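Local coordinates for protein N-(5'-phosphoribosyl)anthranilate isomerase (Jonesia denitrificans, PDB 4WUI) that probably catalyses the isomerisation of N-(5-phospho-beta-D-ribosyl)anthranilate to 1-(2-carboxyphenylamino)-1-deoxy-D-ribulose 5-phosphate, a step of tryptophan biosynthesis, at residues 180-183 with 187-190; 21-26 with 195-200. One frame throughout, in Å; residues are numbered along the deposited sequence. Where two conformers were deposited one is given.

In the fold
The chain folds as a closed (beta/alpha)8 barrel. From the N terminus it runs through strand 5-8 and helix 14-22, then reaches residues 21-26, where it turns into strand 27-32. They meet 195-200, far along the chain on the last helix, 190-204. Interaction 2 therefore closes a loop of 168 residues and joins the first helix of the barrel to the last. Interaction 1 lies within that loop. It closes a short loop of three residues after strand 174-177, just before helix 190-204 begins. The two centres are about 13 Å apart, and the contacts touch where Val181 CG1 packs on Phe196 CB at 3.8 Å.

Interaction 1: 180-183 with 187-190; sequences GVES and VKDP
Lys188 reaches across to Glu182 and forms a salt bridge, with Lys188 NZ 2.8 Å from Glu182 OE2. The two residues also pair through their backbones as an antiparallel non-hydrogen-bonded bridge. This single bridge lies in the connection between strand 174-177 and helix 190-204, the last beta-alpha connection of the TIM barrel. The CB of Lys188 points away from 180-183. A bend at chi2 (65°) turns the chain back, and beyond it the chain runs straight to the amine. Lys188 CG passes 4.1 Å from Val181 CG2. The Glu182 chain, extended beyond CG, carries OE2 to the amine, which meets it on the anti side, 34° out of the carboxylate plane. Lys188 is buried, and its NZ also has Cys9 O, Gly10 O and Ser178 OG as hydrogen-bond partners, so with Glu182 OE2 four acceptors share its three N-H. Glu182 OE1 has a second charged partner in Arg38, and OE2 also takes the N-H of Gly186. A methionine at Lys188 would probably leave Glu182 OE2 without its charged mate and the carbonyls of Cys9 and Gly10 without this donor. Backbone bonds flank the bridge on both sides. Asp189 N gives a nearly straight bond to Val181 O (2.9 Å, 169°). On the other side Val187 O accepts from Ser183 N at 3.0 Å. Ser183 OG lies 3.5 Å from Val187 CG1, at the exposed end of the pair.

Interaction 2: 21-26 with 195-200; sequences QAAHVD and AFVQAA
Val197 presents both of its methyl groups to the bend at Ala23 and Val25. CG2 is the methyl that packs into apolar surroundings. Val197 CG2 lies 3.9 Å from both Ala23 CB and Val25 CG1, so one methyl meets both residues. The Val25 and Val197 side chains cross at about a right angle. The other methyl of Val197, CG1, is anti to the backbone N (chi1 173°). This turns it to the Ala23 carbonyl, and Val197 CG1 is 3.5 Å from Ala23 O. Val25 and Val197 are buried. Val25 also touches Val8 of strand 5-8 and Ile56 in a loop. The contact joins the first and last helices of the (beta/alpha)8 barrel, which are neighbours around its outer layer. Helix 14-22 ends here in a Schellman motif, with His24 at positive phi (57°) and His24 N bonded to Gln21 O at 3.1 Å. That reversal sends the chain from the helix toward strand 27-32 and brings Ala23 and Val25 together before Val197. The outer side is looser and polar. His24 is exposed and scarcely touches 195-200. Its ring lies over Gln21 O, which is 3.7 Å from the ring plane. Arg201, one turn beyond Val197, bonds Ala23 O through NH1 and His24 O through NH2.

Interaction 1: 180-183 with 187-190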
loop_
_atom_site.group_PDB
_atom_site.type_symbol
_atom_site.label_atom_id
_atom_site.label_comp_id
_atom_site.label_asym_id
_atom_site.label_seq_id
_atom_site.Cartn_x
_atom_site.Cartn_y
_atom_site.Cartn_z
ATOM N N GLY A 180 9.904 4.518 3.491
ATOM C CA GLY A 180 11.188 3.850 3.424
ATOM C C GLY A 180 11.851 3.855 2.076
ATOM O O GLY A 180 13.009 3.442 1.982
ATOM N N VAL A 181 11.148 4.309 1.041
ATOM C CA VAL A 181 11.757 4.454 -0.280
ATOM C C VAL A 181 11.759 5.903 -0.766
ATOM O O VAL A 181 11.853 6.161 -1.954
ATOM C CB VAL A 181 11.159 3.489 -1.340
ATOM C CG1 VAL A 181 11.492 2.045 -0.970
ATOM C CG2 VAL A 181 9.661 3.663 -1.525
ATOM N N GLU A 182 11.688 6.839 0.174
ATOM C CA GLU A 182 11.717 8.266 -0.114
ATOM C C GLU A 182 13.072 8.871 0.160
ATOM O O GLU A 182 13.748 8.512 1.101
ATOM C CB GLU A 182 10.705 9.008 0.755
ATOM C CG GLU A 182 9.301 8.788 0.270
ATOM C CD GLU A 182 8.222 9.505 1.046
ATOM O OE1 GLU A 182 8.458 9.902 2.204
ATOM O OE2 GLU A 182 7.113 9.696 0.479
ATOM N N SER A 183 13.427 9.867 -0.644
ATOM C CA SER A 183 14.509 10.780 -0.317
ATOM C C SER A 183 14.006 11.999 0.467
ATOM O O SER A 183 14.778 12.655 1.156
ATOM C CB SER A 183 15.215 11.248 -1.590
ATOM O OG SER A 183 14.317 11.829 -2.507
ATOM N N VAL A 187 8.763 12.382 -2.240
ATOM C CA VAL A 187 9.741 12.242 -3.307
ATOM C C VAL A 187 10.303 10.814 -3.255
ATOM O O VAL A 187 11.146 10.488 -2.411
ATOM C CB VAL A 187 10.884 13.263 -3.209
ATOM C CG1 VAL A 187 11.773 13.153 -4.427
ATOM C CG2 VAL A 187 10.318 14.692 -3.061
ATOM N N LYS A 188 9.822 9.950 -4.144
ATOM C CA LYS A 188 10.309 8.571 -4.175
ATOM C C LYS A 188 11.678 8.541 -4.841
ATOM O O LYS A 188 11.937 9.244 -5.824
ATOM C CB LYS A 188 9.318 7.637 -4.845
ATOM C CG LYS A 188 8.525 6.818 -3.845
ATOM C CD LYS A 188 7.619 7.661 -2.974
ATOM C CE LYS A 188 6.963 6.838 -1.885
ATOM N NZ LYS A 188 6.043 7.653 -1.070
ATOM N N ASP A 189 12.553 7.699 -4.302
ATOM C CA ASP A 189 13.948 7.593 -4.709
ATOM C C ASP A 189 14.114 6.322 -5.544
ATOM O O ASP A 189 13.982 5.228 -5.001
ATOM C CB ASP A 189 14.793 7.514 -3.425
ATOM C CG ASP A 189 16.290 7.465 -3.694
ATOM O OD1 ASP A 189 16.698 7.017 -4.781
ATOM O OD2 ASP A 189 17.088 7.891 -2.822
ATOM N N PRO A 190 14.427 6.440 -6.854
ATOM C CA PRO A 190 14.560 5.224 -7.669
ATOM C C PRO A 190 15.517 4.183 -7.090
ATOM O O PRO A 190 15.217 2.999 -7.160
ATOM C CB PRO A 190 15.069 5.782 -9.012
ATOM C CG PRO A 190 14.417 7.135 -9.099
ATOM C CD PRO A 190 14.552 7.663 -7.680
#

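Interaction 2: 21-26 with 195-200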
loop_
_atom_site.group_PDB
_atom_site.type_symbol
_atom_site.label_atom_id
_atom_site.label_comp_id
_atom_site.label_asym_id
_atom_site.label_seq_id
_atom_site.Cartn_x
_atom_site.Cartn_y
_atom_site.Cartn_z
ATOM N N GLN A 21 8.180 0.672 -12.442
ATOM C CA GLN A 21 8.003 -0.206 -13.606
ATOM C C GLN A 21 9.281 -1.005 -13.847
ATOM O O GLN A 21 9.224 -2.180 -14.197
ATOM C CB GLN A 21 7.633 0.579 -14.885
ATOM C CG GLN A 21 6.270 1.349 -14.870
ATOM C CD GLN A 21 5.007 0.626 -15.434
ATOM O OE1 GLN A 21 4.026 1.309 -15.741
ATOM N NE2 GLN A 21 4.994 -0.706 -15.502
ATOM N N ALA A 22 10.445 -0.370 -13.707
ATOM C CA ALA A 22 11.708 -1.055 -13.946
ATOM C C ALA A 22 11.945 -2.175 -12.930
ATOM O O ALA A 22 12.590 -3.168 -13.249
ATOM C CB ALA A 22 12.865 -0.072 -13.941
ATOM N N ALA A 23 11.452 -1.997 -11.715
ATOM C CA ALA A 23 11.576 -2.995 -10.647
ATOM C C ALA A 23 10.427 -4.011 -10.689
ATOM O O ALA A 23 10.394 -4.926 -9.882
ATOM C CB ALA A 23 11.584 -2.311 -9.312
ATOM N N HIS A 24 9.484 -3.861 -11.608
ATOM C CA HIS A 24 8.367 -4.793 -11.756
ATOM C C HIS A 24 7.569 -4.939 -10.471
ATOM O O HIS A 24 7.235 -6.059 -10.072
ATOM C CB HIS A 24 8.849 -6.134 -12.314
ATOM C CG HIS A 24 9.461 -5.977 -13.665
ATOM N ND1 HIS A 24 10.798 -5.720 -13.870
ATOM C CD2 HIS A 24 8.880 -5.883 -14.882
ATOM C CE1 HIS A 24 11.035 -5.588 -15.167
ATOM N NE2 HIS A 24 9.880 -5.675 -15.803
ATOM N N VAL A 25 7.248 -3.818 -9.843
ATOM C CA VAL A 25 6.337 -3.858 -8.704
ATOM C C VAL A 25 4.955 -4.313 -9.156
ATOM O O VAL A 25 4.606 -4.304 -10.329
ATOM C CB VAL A 25 6.248 -2.514 -7.960
ATOM C CG1 VAL A 25 7.630 -2.024 -7.488
ATOM C CG2 VAL A 25 5.500 -1.469 -8.788
ATOM N N ASP A 26 4.130 -4.668 -8.178
ATOM C CA ASP A 26 2.772 -5.104 -8.451
ATOM C C ASP A 26 1.722 -4.029 -8.370
ATOM O O ASP A 26 0.654 -4.158 -8.992
ATOM C CB ASP A 26 2.412 -6.256 -7.527
ATOM C CG ASP A 26 3.380 -7.385 -7.690
ATOM O OD1 ASP A 26 3.501 -7.918 -8.790
ATOM O OD2 ASP A 26 4.076 -7.709 -6.716
ATOM N N ALA A 195 16.330 -1.117 -4.594
ATOM C CA ALA A 195 16.935 -1.853 -3.470
ATOM C C ALA A 195 15.864 -2.598 -2.670
ATOM O O ALA A 195 16.076 -3.739 -2.237
ATOM C CB ALA A 195 17.692 -0.903 -2.572
ATOM N N PHE A 196 14.733 -1.948 -2.435
ATOM C CA PHE A 196 13.644 -2.555 -1.697
ATOM C C PHE A 196 13.173 -3.827 -2.377
ATOM O O PHE A 196 12.998 -4.873 -1.739
ATOM C CB PHE A 196 12.480 -1.566 -1.578
ATOM C CG PHE A 196 11.351 -2.068 -0.736
ATOM C CD1 PHE A 196 11.375 -1.888 0.639
ATOM C CD2 PHE A 196 10.297 -2.781 -1.280
ATOM C CE1 PHE A 196 10.353 -2.353 1.431
ATOM C CE2 PHE A 196 9.270 -3.249 -0.468
ATOM C CZ PHE A 196 9.311 -3.032 0.882
ATOM N N VAL A 197 12.934 -3.745 -3.682
ATOM C CA VAL A 197 12.440 -4.879 -4.420
ATOM C C VAL A 197 13.488 -6.004 -4.432
ATOM O O VAL A 197 13.153 -7.185 -4.289
ATOM C CB VAL A 197 11.967 -4.463 -5.805
ATOM C CG1 VAL A 197 11.606 -5.667 -6.632
ATOM C CG2 VAL A 197 10.785 -3.491 -5.693
ATOM N N GLN A 198 14.760 -5.648 -4.623
ATOM C CA GLN A 198 15.812 -6.652 -4.607
ATOM C C GLN A 198 15.832 -7.381 -3.270
ATOM O O GLN A 198 15.904 -8.606 -3.212
ATOM C CB GLN A 198 17.162 -6.013 -4.870
ATOM C CG GLN A 198 18.297 -7.016 -4.845
ATOM C CD GLN A 198 19.606 -6.371 -5.201
ATOM O OE1 GLN A 198 19.732 -5.770 -6.264
ATOM N NE2 GLN A 198 20.591 -6.493 -4.333
ATOM N N ALA A 199 15.794 -6.647 -2.183
ATOM C CA ALA A 199 15.823 -7.238 -0.855
ATOM C C ALA A 199 14.606 -8.141 -0.630
ATOM O O ALA A 199 14.722 -9.255 -0.088
ATOM C CB ALA A 199 15.884 -6.159 0.218
ATOM N N ALA A 200 13.431 -7.668 -1.039
ATOM C CA ALA A 200 12.181 -8.386 -0.797
ATOM C C ALA A 200 12.146 -9.687 -1.624
ATOM O O ALA A 200 11.759 -10.741 -1.118
ATOM C CB ALA A 200 11.008 -7.507 -1.131
#